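Nucleoporin NUP82 (Saccharomyces cerevisiae, PDB 3PBP) serves as a structural component of the nuclear pore complex, where its N-terminal domain, the part present here, binds the nucleoporin NUP116. Local coordinates at residues N31-V36 against W45-T50; Q39-R44 against N58-L63; R138-V143 against M153-N158; P291-D296 against I351-L356. The protein carries 1 engineered substitution. All blocks are in the same frame, centred on the assembly; numbering follows the deposited sequence.

Contact 1. Residues N31-V36 against W45-T50; sequences NGTRIV and WYNVLT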
loop_
_atom_site.group_PDB
_atom_site.type_symbol
_atom_site.label_atom_id
_atom_site.label_comp_id
_atom_site.label_asym_id
_atom_site.label_seq_id
_atom_site.Cartn_x
_atom_site.Cartn_y
_atom_site.Cartn_z
ATOM N N ASN A 31 21.017 15.897 1.832
ATOM C CA ASN A 31 21.594 16.143 0.518
ATOM C C ASN A 31 22.967 15.500 0.280
ATOM O O ASN A 31 23.865 16.136 -0.270
ATOM C CB ASN A 31 21.666 17.649 0.272
ATOM C CG ASN A 31 21.863 17.987 -1.187
ATOM O OD1 ASN A 31 21.190 17.435 -2.070
ATOM N ND2 ASN A 31 22.778 18.905 -1.453
ATOM N N GLY A 32 23.099 14.231 0.683
ATOM C CA GLY A 32 24.335 13.478 0.509
ATOM C C GLY A 32 25.498 14.016 1.321
ATOM O O GLY A 32 26.672 13.757 1.033
ATOM N N THR A 33 25.157 14.754 2.366
ATOM C CA THR A 33 26.134 15.389 3.222
ATOM C C THR A 33 26.572 14.515 4.394
ATOM O O THR A 33 27.712 14.588 4.812
ATOM C CB THR A 33 25.557 16.769 3.690
ATOM O OG1 THR A 33 26.498 17.800 3.381
ATOM C CG2 THR A 33 25.219 16.791 5.186
ATOM N N ARG A 34 25.684 13.674 4.915
ATOM C CA ARG A 34 26.037 12.805 6.048
ATOM C C ARG A 34 26.009 11.354 5.601
ATOM O O ARG A 34 25.060 10.931 4.953
ATOM C CB ARG A 34 25.034 12.929 7.196
ATOM C CG ARG A 34 24.680 14.321 7.680
ATOM C CD ARG A 34 23.256 14.244 8.188
ATOM N NE ARG A 34 23.117 14.437 9.624
ATOM C CZ ARG A 34 22.060 14.030 10.318
ATOM N NH1 ARG A 34 21.069 13.393 9.714
ATOM N NH2 ARG A 34 21.975 14.300 11.612
ATOM N N ILE A 35 27.023 10.585 5.980
ATOM C CA ILE A 35 27.112 9.178 5.601
ATOM C C ILE A 35 26.979 8.225 6.788
ATOM O O ILE A 35 27.553 8.476 7.848
ATOM C CB ILE A 35 28.468 8.892 4.918
ATOM C CG1 ILE A 35 28.567 9.685 3.618
ATOM C CG2 ILE A 35 28.623 7.398 4.653
ATOM C CD1 ILE A 35 29.964 9.679 3.040
ATOM N N VAL A 36 26.210 7.155 6.606
ATOM C CA VAL A 36 26.056 6.129 7.635
ATOM C C VAL A 36 26.513 4.829 6.982
ATOM O O VAL A 36 26.090 4.493 5.873
ATOM C CB VAL A 36 24.589 5.985 8.154
ATOM C CG1 VAL A 36 24.490 4.835 9.157
ATOM C CG2 VAL A 36 24.163 7.256 8.858
ATOM N N TRP A 45 29.259 6.740 11.358
ATOM C CA TRP A 45 28.574 7.910 10.835
ATOM C C TRP A 45 29.570 9.040 10.692
ATOM O O TRP A 45 30.399 9.255 11.564
ATOM C CB TRP A 45 27.411 8.301 11.755
ATOM C CG TRP A 45 27.791 8.749 13.146
ATOM C CD1 TRP A 45 27.952 10.033 13.577
ATOM C CD2 TRP A 45 27.986 7.917 14.293
ATOM N NE1 TRP A 45 28.224 10.056 14.919
ATOM C CE2 TRP A 45 28.252 8.770 15.387
ATOM C CE3 TRP A 45 27.956 6.532 14.506
ATOM C CZ2 TRP A 45 28.493 8.284 16.677
ATOM C CZ3 TRP A 45 28.197 6.047 15.797
ATOM C CH2 TRP A 45 28.459 6.921 16.861
ATOM N N TYR A 46 29.494 9.763 9.587
ATOM C CA TYR A 46 30.431 10.846 9.366
ATOM C C TYR A 46 29.758 11.975 8.618
ATOM O O TYR A 46 29.137 11.751 7.578
ATOM C CB TYR A 46 31.615 10.304 8.570
ATOM C CG TYR A 46 32.585 11.311 8.011
ATOM C CD1 TYR A 46 33.504 11.969 8.828
ATOM C CD2 TYR A 46 32.631 11.550 6.647
ATOM C CE1 TYR A 46 34.461 12.838 8.288
ATOM C CE2 TYR A 46 33.571 12.410 6.095
ATOM C CZ TYR A 46 34.484 13.050 6.915
ATOM O OH TYR A 46 35.408 13.895 6.337
ATOM N N ASN A 47 29.856 13.184 9.164
ATOM C CA ASN A 47 29.280 14.339 8.502
ATOM C C ASN A 47 30.377 15.004 7.680
ATOM O O ASN A 47 31.299 15.616 8.211
ATOM C CB ASN A 47 28.703 15.336 9.502
ATOM C CG ASN A 47 28.046 16.508 8.818
ATOM O OD1 ASN A 47 28.672 17.202 8.025
ATOM N ND2 ASN A 47 26.776 16.725 9.109
ATOM N N VAL A 48 30.258 14.855 6.369
ATOM C CA VAL A 48 31.193 15.400 5.408
ATOM C C VAL A 48 31.597 16.874 5.597
ATOM O O VAL A 48 32.725 17.246 5.261
ATOM C CB VAL A 48 30.619 15.172 3.987
ATOM C CG1 VAL A 48 31.266 16.090 2.983
ATOM C CG2 VAL A 48 30.832 13.716 3.593
ATOM N N LEU A 49 30.711 17.709 6.139
ATOM C CA LEU A 49 31.028 19.126 6.306
ATOM C C LEU A 49 31.379 19.526 7.732
ATOM O O LEU A 49 31.956 20.596 7.967
ATOM C CB LEU A 49 29.841 19.983 5.882
ATOM C CG LEU A 49 29.149 19.699 4.560
ATOM C CD1 LEU A 49 27.912 20.580 4.449
ATOM C CD2 LEU A 49 30.122 19.925 3.403
ATOM N N THR A 50 31.048 18.654 8.674
ATOM C CA THR A 50 31.227 18.931 10.096
ATOM C C THR A 50 32.320 18.221 10.891
ATOM O O THR A 50 32.897 18.809 11.814
ATOM C CB THR A 50 29.891 18.670 10.810
ATOM O OG1 THR A 50 29.058 19.819 10.652
ATOM C CG2 THR A 50 30.095 18.312 12.301
#
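R34 and N47 face each other as a non-hydrogen-bonded pair of an antiparallel hairpin. With its CG anti to the backbone N (chi1 -177°), the N47 amide swings over the next residues. N47 OD1 then accepts twice, from L49 N at 2.8 Å in the carbonyl plane and from T50 N at 2.9 Å from above that plane, the first an Asx turn, the second extending it to an Asx motif. The amide nitrogen ND2 of N47 lies 3.5 Å from CG of R34, with amide and guanidinium planes 76° apart. R34 bends at chi3, and its guanidinium makes a cation-pi contact with W95. Were N47 replaced by an alanine, the amides of L49 and T50 would probably lose their shared acceptor and the turn would be freer to move. I35 and Y46 form the hydrogen-bonded pair, I35 N reaching Y46 O at 2.9 Å almost straight (179°) and Y46 N answering to I35 O. Past the strands, V48 N binds T33 O at 3.0 Å, while the L49 side chain crosses that of T33 at about a right angle, bringing its CD1 up to OG1. These are the two inner strands of a four-stranded antiparallel blade, as in the beta-propeller fold of this domain.

Contact 2. Residues Q39-R44 against N58-L63; sequences QDNIIR and NFSRHL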
loop_
_atom_site.group_PDB
_atom_site.type_symbol
_atom_site.label_atom_id
_atom_site.label_comp_id
_atom_site.label_asym_id
_atom_site.label_seq_id
_atom_site.Cartn_x
_atom_site.Cartn_y
_atom_site.Cartn_z
ATOM N N GLN A 39 28.747 -2.191 9.272
ATOM C CA GLN A 39 29.665 -3.298 9.002
ATOM C C GLN A 39 30.134 -3.946 10.314
ATOM O O GLN A 39 30.572 -3.253 11.243
ATOM C CB GLN A 39 30.840 -2.750 8.198
ATOM C CG GLN A 39 32.111 -3.549 8.226
ATOM C CD GLN A 39 33.186 -2.870 7.400
ATOM O OE1 GLN A 39 33.110 -2.828 6.158
ATOM N NE2 GLN A 39 34.184 -2.305 8.079
ATOM N N ASP A 40 30.026 -5.272 10.383
ATOM C CA ASP A 40 30.405 -6.030 11.576
ATOM C C ASP A 40 29.616 -5.609 12.801
ATOM O O ASP A 40 30.154 -5.538 13.903
ATOM C CB ASP A 40 31.895 -5.878 11.890
ATOM C CG ASP A 40 32.781 -6.503 10.828
ATOM O OD1 ASP A 40 32.363 -7.546 10.254
ATOM O OD2 ASP A 40 33.894 -5.959 10.585
ATOM N N ASN A 41 28.336 -5.340 12.608
ATOM C CA ASN A 41 27.478 -4.922 13.706
ATOM C C ASN A 41 27.934 -3.629 14.362
ATOM O O ASN A 41 27.748 -3.436 15.562
ATOM C CB ASN A 41 27.367 -6.023 14.756
ATOM C CG ASN A 41 26.774 -7.296 14.190
ATOM O OD1 ASN A 41 25.671 -7.297 13.638
ATOM N ND2 ASN A 41 27.502 -8.388 14.324
ATOM N N ILE A 42 28.536 -2.752 13.565
ATOM C CA ILE A 42 28.973 -1.459 14.064
ATOM C C ILE A 42 28.452 -0.368 13.130
ATOM O O ILE A 42 28.499 -0.511 11.900
ATOM C CB ILE A 42 30.520 -1.327 14.126
ATOM C CG1 ILE A 42 31.137 -2.514 14.881
ATOM C CG2 ILE A 42 30.886 -0.002 14.828
ATOM C CD1 ILE A 42 32.638 -2.565 14.807
ATOM N N ILE A 43 27.951 0.716 13.720
ATOM C CA ILE A 43 27.449 1.832 12.948
ATOM C C ILE A 43 28.538 2.886 12.860
ATOM O O ILE A 43 29.112 3.290 13.868
ATOM C CB ILE A 43 26.223 2.489 13.614
ATOM C CG1 ILE A 43 25.116 1.452 13.826
ATOM C CG2 ILE A 43 25.722 3.636 12.750
ATOM C CD1 ILE A 43 23.907 1.967 14.633
ATOM N N ARG A 44 28.843 3.310 11.643
ATOM C CA ARG A 44 29.817 4.369 11.439
ATOM C C ARG A 44 29.049 5.540 10.831
ATOM O O ARG A 44 28.255 5.358 9.908
ATOM C CB ARG A 44 30.906 3.933 10.478
ATOM C CG ARG A 44 31.888 2.986 11.067
ATOM C CD ARG A 44 33.020 2.737 10.086
ATOM N NE ARG A 44 33.966 1.754 10.603
ATOM C CZ ARG A 44 34.979 1.241 9.912
ATOM N NH1 ARG A 44 35.191 1.615 8.657
ATOM N NH2 ARG A 44 35.774 0.338 10.474
ATOM N N ASN A 58 29.295 0.149 18.298
ATOM C CA ASN A 58 29.156 -1.286 18.117
ATOM C C ASN A 58 27.889 -1.735 18.821
ATOM O O ASN A 58 27.721 -1.493 20.015
ATOM C CB ASN A 58 30.360 -2.013 18.714
ATOM C CG ASN A 58 30.322 -3.490 18.458
ATOM O OD1 ASN A 58 29.448 -4.195 18.967
ATOM N ND2 ASN A 58 31.262 -3.977 17.650
ATOM N N PHE A 59 26.995 -2.391 18.086
ATOM C CA PHE A 59 25.744 -2.845 18.673
ATOM C C PHE A 59 25.593 -4.359 18.756
ATOM O O PHE A 59 24.490 -4.848 18.986
ATOM C CB PHE A 59 24.555 -2.223 17.919
ATOM C CG PHE A 59 24.525 -2.537 16.444
ATOM C CD1 PHE A 59 23.947 -3.714 15.981
ATOM C CD2 PHE A 59 25.070 -1.651 15.514
ATOM C CE1 PHE A 59 23.907 -4.002 14.612
ATOM C CE2 PHE A 59 25.036 -1.931 14.144
ATOM C CZ PHE A 59 24.453 -3.107 13.695
ATOM N N SER A 60 26.698 -5.087 18.590
ATOM C CA SER A 60 26.697 -6.553 18.672
ATOM C C SER A 60 26.027 -7.012 19.956
ATOM O O SER A 60 25.323 -8.018 19.987
ATOM C CB SER A 60 28.123 -7.095 18.659
ATOM O OG SER A 60 28.815 -6.688 17.495
ATOM N N ARG A 61 26.260 -6.259 21.020
ATOM C CA ARG A 61 25.691 -6.561 22.321
ATOM C C ARG A 61 24.168 -6.581 22.283
ATOM O O ARG A 61 23.537 -7.229 23.099
ATOM C CB ARG A 61 26.154 -5.516 23.336
ATOM C CG ARG A 61 26.077 -5.979 24.783
ATOM C CD ARG A 61 25.385 -4.941 25.639
ATOM N NE ARG A 61 25.885 -3.599 25.365
ATOM C CZ ARG A 61 25.368 -2.494 25.900
ATOM N NH1 ARG A 61 24.336 -2.587 26.736
ATOM N NH2 ARG A 61 25.879 -1.297 25.597
ATOM N N HIS A 62 23.585 -5.867 21.327
ATOM C CA HIS A 62 22.131 -5.792 21.196
ATOM C C HIS A 62 21.583 -6.569 20.010
ATOM O O HIS A 62 20.437 -7.014 20.030
ATOM C CB HIS A 62 21.702 -4.335 21.075
ATOM C CG HIS A 62 21.940 -3.540 22.316
ATOM N ND1 HIS A 62 21.181 -3.699 23.458
ATOM C CD2 HIS A 62 22.865 -2.594 22.607
ATOM C CE1 HIS A 62 21.628 -2.884 24.399
ATOM N NE2 HIS A 62 22.649 -2.202 23.908
ATOM N N LEU A 63 22.401 -6.726 18.974
ATOM C CA LEU A 63 21.978 -7.448 17.784
ATOM C C LEU A 63 23.149 -7.805 16.898
ATOM O O LEU A 63 24.009 -6.969 16.605
ATOM C CB LEU A 63 20.979 -6.611 16.969
ATOM C CG LEU A 63 20.664 -7.070 15.532
ATOM C CD1 LEU A 63 19.976 -8.423 15.537
ATOM C CD2 LEU A 63 19.779 -6.044 14.863
#
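N41 meets F59 and S60 at the tight turn joining strands 34-39 and 42-47, beside the outermost strand 55-58 of their four-stranded sheet and the loop after it. CB of N41 rests 3.2 Å from OG of S60, while its OD1 is taken by the backbone N of L65. N41 O accepts from F59 N at 2.8 Å (161°) and also sits 3.2 Å above one face of the F59 ring, displaced toward its rim. F59 has CG between its backbone N and carbonyl carbon (chi1 58°), which folds the ring back beneath that peptide. Next, I42 pairs with N58 without backbone bonds, its CG1 crossing the amide of N58 at a slant, nearest ND2. At OD1 of N58, S60 N closes an Asx turn at 2.9 Å, and S60 OG adds a second bond from the same face. I43 crosses F59 at about a right angle, its CG1 3.4 Å from CE2 of F59. A serine in place of F59 would probably open a gap beside I43 and strip the covering from the N41 carbonyl. The chemistry thus implies a seam fastened by one backbone bond and shielded by an aromatic ring, the amide oxygens of N41 and N58 holding the loop that follows strand 55-58.

Contact 3. Residues R138-V143 against M153-N158; sequences RDSCIV and MFDILN
I142 and F154 form the hydrogen-bonded pair of this antiparallel contact, F154 N reaching I142 O at 3.0 Å and I142 N reaching F154 O at 3.1 Å. Their side chains share one face of the sheet: CG1 of I142 lies 3.7 Å from CB of F154, and the other branch, CG2, meets CD1 of I156 at 3.5 Å. I142 can touch both because CG1 stands between the backbone N and the carbonyl carbon (chi1 62°), turning its branches to different neighbours. On the reverse face, SG of C141 and CG2 of V143 both pack on CG of the selenomethionine M153.

What positions this shell lies just past the strand end. I156 N binds S140 O at 2.8 Å, and OD1 of D155 accepts from L157 N at 3.0 Å, an Asx turn within a type I turn. OD2 of D155 is tied to S214, and OG of S140 to the carbonyl of Y137. L157 lays CD1 over a face of the R138 guanidinium. This beta hairpin supplies the two inner strands of a four-stranded blade, flanked by 127-132 and 164-166, and I142 and I156 pack on strands 87-92 and 110-115 of the preceding blade.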
loop_
_atom_site.group_PDB
_atom_site.type_symbol
_atom_site.label_atom_id
_atom_site.label_comp_id
_atom_site.label_asym_id
_atom_site.label_seq_id
_atom_site.Cartn_x
_atom_site.Cartn_y
_atom_site.Cartn_z
ATOM N N ARG A 138 9.660 13.397 14.228
ATOM C CA ARG A 138 10.790 12.665 14.781
ATOM C C ARG A 138 10.880 11.220 14.278
ATOM O O ARG A 138 11.403 10.355 14.976
ATOM C CB ARG A 138 10.732 12.674 16.308
ATOM C CG ARG A 138 10.794 14.064 16.914
ATOM C CD ARG A 138 11.686 14.090 18.140
ATOM N NE ARG A 138 11.139 13.325 19.256
ATOM C CZ ARG A 138 11.869 12.555 20.062
ATOM N NH1 ARG A 138 13.184 12.442 19.870
ATOM N NH2 ARG A 138 11.284 11.896 21.061
ATOM N N ASP A 139 10.376 10.964 13.070
ATOM C CA ASP A 139 10.415 9.633 12.458
ATOM C C ASP A 139 9.911 8.546 13.387
ATOM O O ASP A 139 10.354 7.404 13.291
ATOM C CB ASP A 139 11.844 9.280 12.051
ATOM C CG ASP A 139 12.403 10.217 10.998
ATOM O OD1 ASP A 139 11.817 10.290 9.896
ATOM O OD2 ASP A 139 13.427 10.881 11.263
ATOM N N SER A 140 8.973 8.903 14.261
ATOM C CA SER A 140 8.427 7.987 15.262
ATOM C C SER A 140 7.431 6.933 14.821
ATOM O O SER A 140 6.858 6.248 15.671
ATOM C CB SER A 140 7.786 8.788 16.395
ATOM O OG SER A 140 6.748 9.608 15.886
ATOM N N CYS A 141 7.219 6.774 13.523
ATOM C CA CYS A 141 6.249 5.788 13.082
ATOM C C CYS A 141 6.748 4.794 12.027
ATOM O O CYS A 141 7.250 5.195 10.979
ATOM C CB CYS A 141 5.015 6.519 12.569
ATOM S SG CYS A 141 3.746 5.451 11.884
ATOM N N ILE A 142 6.627 3.496 12.306
ATOM C CA ILE A 142 7.042 2.502 11.323
ATOM C C ILE A 142 5.832 1.710 10.843
ATOM O O ILE A 142 4.949 1.331 11.621
ATOM C CB ILE A 142 8.124 1.511 11.855
ATOM C CG1 ILE A 142 7.584 0.697 13.031
ATOM C CG2 ILE A 142 9.389 2.271 12.219
ATOM C CD1 ILE A 142 8.509 -0.431 13.436
ATOM N N VAL A 143 5.792 1.479 9.540
ATOM C CA VAL A 143 4.689 0.765 8.930
ATOM C C VAL A 143 5.149 -0.652 8.647
ATOM O O VAL A 143 6.171 -0.860 7.989
ATOM C CB VAL A 143 4.271 1.471 7.635
ATOM C CG1 VAL A 143 3.039 0.815 7.033
ATOM C CG2 VAL A 143 4.022 2.925 7.930
HETATM N N MSE A 153 0.926 -0.017 12.172
HETATM C CA MSE A 153 1.707 1.169 12.473
HETATM C C MSE A 153 2.098 1.171 13.941
HETATM O O MSE A 153 1.248 1.139 14.825
HETATM C CB MSE A 153 0.924 2.440 12.165
HETATM C CG MSE A 153 0.862 2.828 10.708
HETATM SE SE MSE A 153 -0.015 4.559 10.504
HETATM C CE MSE A 153 -1.853 4.004 10.271
ATOM N N PHE A 154 3.396 1.209 14.193
ATOM C CA PHE A 154 3.918 1.220 15.553
ATOM C C PHE A 154 4.457 2.611 15.882
ATOM O O PHE A 154 5.108 3.252 15.047
ATOM C CB PHE A 154 5.074 0.218 15.702
ATOM C CG PHE A 154 4.660 -1.224 15.637
ATOM C CD1 PHE A 154 4.033 -1.835 16.719
ATOM C CD2 PHE A 154 4.939 -1.990 14.509
ATOM C CE1 PHE A 154 3.702 -3.181 16.680
ATOM C CE2 PHE A 154 4.610 -3.344 14.462
ATOM C CZ PHE A 154 3.992 -3.941 15.547
ATOM N N ASP A 155 4.186 3.080 17.096
ATOM C CA ASP A 155 4.713 4.355 17.513
ATOM C C ASP A 155 5.989 4.065 18.298
ATOM O O ASP A 155 5.950 3.719 19.478
ATOM C CB ASP A 155 3.736 5.101 18.401
ATOM C CG ASP A 155 4.192 6.531 18.675
ATOM O OD1 ASP A 155 5.411 6.745 18.861
ATOM O OD2 ASP A 155 3.333 7.441 18.709
ATOM N N ILE A 156 7.117 4.190 17.611
ATOM C CA ILE A 156 8.444 3.969 18.168
ATOM C C ILE A 156 8.724 4.667 19.508
ATOM O O ILE A 156 9.456 4.137 20.345
ATOM C CB ILE A 156 9.500 4.438 17.146
ATOM C CG1 ILE A 156 9.657 3.393 16.053
ATOM C CG2 ILE A 156 10.806 4.728 17.822
ATOM C CD1 ILE A 156 10.707 3.787 15.045
ATOM N N LEU A 157 8.141 5.845 19.712
ATOM C CA LEU A 157 8.383 6.618 20.928
ATOM C C LEU A 157 7.271 6.646 21.972
ATOM O O LEU A 157 7.263 7.537 22.820
ATOM C CB LEU A 157 8.700 8.069 20.554
ATOM C CG LEU A 157 9.748 8.311 19.478
ATOM C CD1 LEU A 157 9.887 9.796 19.246
ATOM C CD2 LEU A 157 11.066 7.714 19.906
ATOM N N ASN A 158 6.340 5.700 21.952
ATOM C CA ASN A 158 5.265 5.773 22.936
ATOM C C ASN A 158 4.560 4.449 23.196
ATOM O O ASN A 158 3.783 3.984 22.359
ATOM C CB ASN A 158 4.247 6.825 22.480
ATOM C CG ASN A 158 3.374 7.323 23.610
ATOM O OD1 ASN A 158 2.632 6.557 24.230
ATOM N ND2 ASN A 158 3.455 8.622 23.885
#

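Contact 4. Residues P291-D296 against I351-L356; sequences PGELYD and IERVKL
OE1 of E293 is the polar atom on which this contact turns, gripped by two basic side chains of strand 347-355 in a salt-bridge network of E293, R353 and K355. R353 NH1 donates to E293 OE1 at 2.7 Å from the anti side, K355 NZ at 3.0 Å from the syn side, and both come to the same face of the carboxylate. A weak third bond, R353 NH2 to E293 OE1 at 3.2 Å, shares the same acceptor. The carboxylate and guanidinium planes stand 84° apart, so the pairing is not the flat, two-pronged kind. R353 gets there with an extended chain, CG anti to the backbone N (chi1 -174°), whereas K355 sends its own straight chain across E293 at about a right angle.

The guanidinium is also sandwiched. CG of L294 lies 3.5 Å above one face of R353, and CE of K355 3.4 Å above the opposite face. Two further partners fix its rotation: D321 forms a salt bridge with NH2 and S323 accepts from NE. Two cations around one carboxylate oxygen would be expected to favour its ionised form.

On the same 3-10 turn as E293, Y295 meets H109 of the NUP116 chain edge-to-face and packs on its L111. That turn follows strand 286-288, the edge strand parallel to 347-355; strand 323-329 flanks 347-355 on its other side, and I351 packs on helix 387-399.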
loop_
_atom_site.group_PDB
_atom_site.type_symbol
_atom_site.label_atom_id
_atom_site.label_comp_id
_atom_site.label_asym_id
_atom_site.label_seq_id
_atom_site.Cartn_x
_atom_site.Cartn_y
_atom_site.Cartn_z
ATOM N N PRO A 291 -2.289 -1.985 -20.739
ATOM C CA PRO A 291 -1.654 -2.750 -21.824
ATOM C C PRO A 291 -2.143 -4.191 -21.854
ATOM O O PRO A 291 -2.043 -4.902 -20.852
ATOM C CB PRO A 291 -0.164 -2.681 -21.479
ATOM C CG PRO A 291 -0.045 -1.413 -20.693
ATOM C CD PRO A 291 -1.267 -1.470 -19.812
ATOM N N GLY A 292 -2.652 -4.624 -23.000
ATOM C CA GLY A 292 -3.150 -5.982 -23.112
ATOM C C GLY A 292 -2.172 -7.096 -22.766
ATOM O O GLY A 292 -2.554 -8.064 -22.115
ATOM N N GLU A 293 -0.918 -6.966 -23.187
ATOM C CA GLU A 293 0.075 -8.004 -22.928
ATOM C C GLU A 293 0.154 -8.371 -21.466
ATOM O O GLU A 293 0.164 -9.546 -21.102
ATOM C CB GLU A 293 1.480 -7.564 -23.347
ATOM C CG GLU A 293 1.643 -7.043 -24.760
ATOM C CD GLU A 293 3.118 -6.967 -25.168
ATOM O OE1 GLU A 293 3.922 -6.351 -24.430
ATOM O OE2 GLU A 293 3.477 -7.528 -26.230
ATOM N N LEU A 294 0.224 -7.338 -20.634
ATOM C CA LEU A 294 0.371 -7.489 -19.190
ATOM C C LEU A 294 -0.664 -8.342 -18.459
ATOM O O LEU A 294 -0.447 -8.726 -17.308
ATOM C CB LEU A 294 0.479 -6.098 -18.551
ATOM C CG LEU A 294 1.689 -5.323 -19.098
ATOM C CD1 LEU A 294 1.610 -3.860 -18.694
ATOM C CD2 LEU A 294 2.980 -5.960 -18.601
ATOM N N TYR A 295 -1.780 -8.647 -19.111
ATOM C CA TYR A 295 -2.785 -9.480 -18.464
ATOM C C TYR A 295 -2.197 -10.874 -18.245
ATOM O O TYR A 295 -2.687 -11.641 -17.414
ATOM C CB TYR A 295 -4.050 -9.563 -19.321
ATOM C CG TYR A 295 -5.033 -8.438 -19.080
ATOM C CD1 TYR A 295 -5.653 -8.283 -17.841
ATOM C CD2 TYR A 295 -5.346 -7.522 -20.091
ATOM C CE1 TYR A 295 -6.560 -7.247 -17.611
ATOM C CE2 TYR A 295 -6.251 -6.486 -19.867
ATOM C CZ TYR A 295 -6.851 -6.355 -18.625
ATOM O OH TYR A 295 -7.735 -5.329 -18.395
ATOM N N ASP A 296 -1.135 -11.186 -18.986
ATOM C CA ASP A 296 -0.477 -12.484 -18.882
ATOM C C ASP A 296 0.671 -12.477 -17.887
ATOM O O ASP A 296 1.365 -13.477 -17.741
ATOM C CB ASP A 296 0.057 -12.938 -20.249
ATOM C CG ASP A 296 -1.051 -13.222 -21.251
ATOM O OD1 ASP A 296 -1.949 -14.043 -20.933
ATOM O OD2 ASP A 296 -1.017 -12.626 -22.354
ATOM N N ILE A 351 1.015 6.783 -18.939
ATOM C CA ILE A 351 1.740 7.789 -19.713
ATOM C C ILE A 351 2.745 7.122 -20.641
ATOM O O ILE A 351 2.945 7.559 -21.767
ATOM C CB ILE A 351 2.496 8.764 -18.800
ATOM C CG1 ILE A 351 1.504 9.678 -18.076
ATOM C CG2 ILE A 351 3.460 9.591 -19.616
ATOM C CD1 ILE A 351 2.151 10.643 -17.098
ATOM N N GLU A 352 3.378 6.060 -20.158
ATOM C CA GLU A 352 4.357 5.329 -20.947
ATOM C C GLU A 352 4.647 3.925 -20.398
ATOM O O GLU A 352 4.413 3.627 -19.223
ATOM C CB GLU A 352 5.671 6.122 -21.022
ATOM C CG GLU A 352 6.901 5.229 -21.202
ATOM C CD GLU A 352 8.198 5.993 -21.298
ATOM O OE1 GLU A 352 8.428 6.878 -20.443
ATOM O OE2 GLU A 352 8.987 5.693 -22.227
ATOM N N ARG A 353 5.145 3.062 -21.274
ATOM C CA ARG A 353 5.529 1.722 -20.888
ATOM C C ARG A 353 7.001 1.522 -21.303
ATOM O O ARG A 353 7.410 1.908 -22.403
ATOM C CB ARG A 353 4.643 0.687 -21.567
ATOM C CG ARG A 353 4.923 -0.715 -21.073
ATOM C CD ARG A 353 4.172 -1.743 -21.848
ATOM N NE ARG A 353 4.480 -3.071 -21.345
ATOM C CZ ARG A 353 4.090 -4.194 -21.938
ATOM N NH1 ARG A 353 3.378 -4.133 -23.058
ATOM N NH2 ARG A 353 4.406 -5.371 -21.414
ATOM N N VAL A 354 7.794 0.938 -20.409
ATOM C CA VAL A 354 9.206 0.706 -20.674
ATOM C C VAL A 354 9.528 -0.774 -20.533
ATOM O O VAL A 354 9.418 -1.334 -19.439
ATOM C CB VAL A 354 10.089 1.509 -19.686
ATOM C CG1 VAL A 354 11.559 1.220 -19.932
ATOM C CG2 VAL A 354 9.807 2.996 -19.831
ATOM N N LYS A 355 9.905 -1.415 -21.640
ATOM C CA LYS A 355 10.265 -2.832 -21.604
ATOM C C LYS A 355 11.781 -2.931 -21.507
ATOM O O LYS A 355 12.498 -2.530 -22.426
ATOM C CB LYS A 355 9.784 -3.554 -22.864
ATOM C CG LYS A 355 8.288 -3.481 -23.097
ATOM C CD LYS A 355 7.879 -4.266 -24.340
ATOM C CE LYS A 355 6.403 -4.054 -24.660
ATOM N NZ LYS A 355 5.975 -4.764 -25.895
ATOM N N LEU A 356 12.264 -3.454 -20.385
ATOM C CA LEU A 356 13.700 -3.596 -20.158
ATOM C C LEU A 356 14.142 -5.017 -20.483
ATOM O O LEU A 356 15.337 -5.323 -20.475
ATOM C CB LEU A 356 14.040 -3.260 -18.700
ATOM C CG LEU A 356 13.563 -1.893 -18.190
ATOM C CD1 LEU A 356 13.826 -1.781 -16.701
ATOM C CD2 LEU A 356 14.266 -0.780 -18.963
#

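Overall arrangement
Contacts 1 and 2 belong to one sheet: both use strand 42-47 and touch where V36 packs on I43, joining that strand first to 34-39 and then to the end of strand 55-58 and the loop after it. Contact 3 makes a comparable hairpin in another sheet, about 24 Å from contact 1 between centres, and is the most buried of the four, with aliphatic and aromatic packing dominant. Contacts 1 and 2 are partly buried and mix backbone bonds with turns closed by asparagine side chains (Asx turns). Contact 4 lies across the chain's centre from contacts 2 and 3; it is a surface contact, joined by charge, with no backbone bonding between its segments.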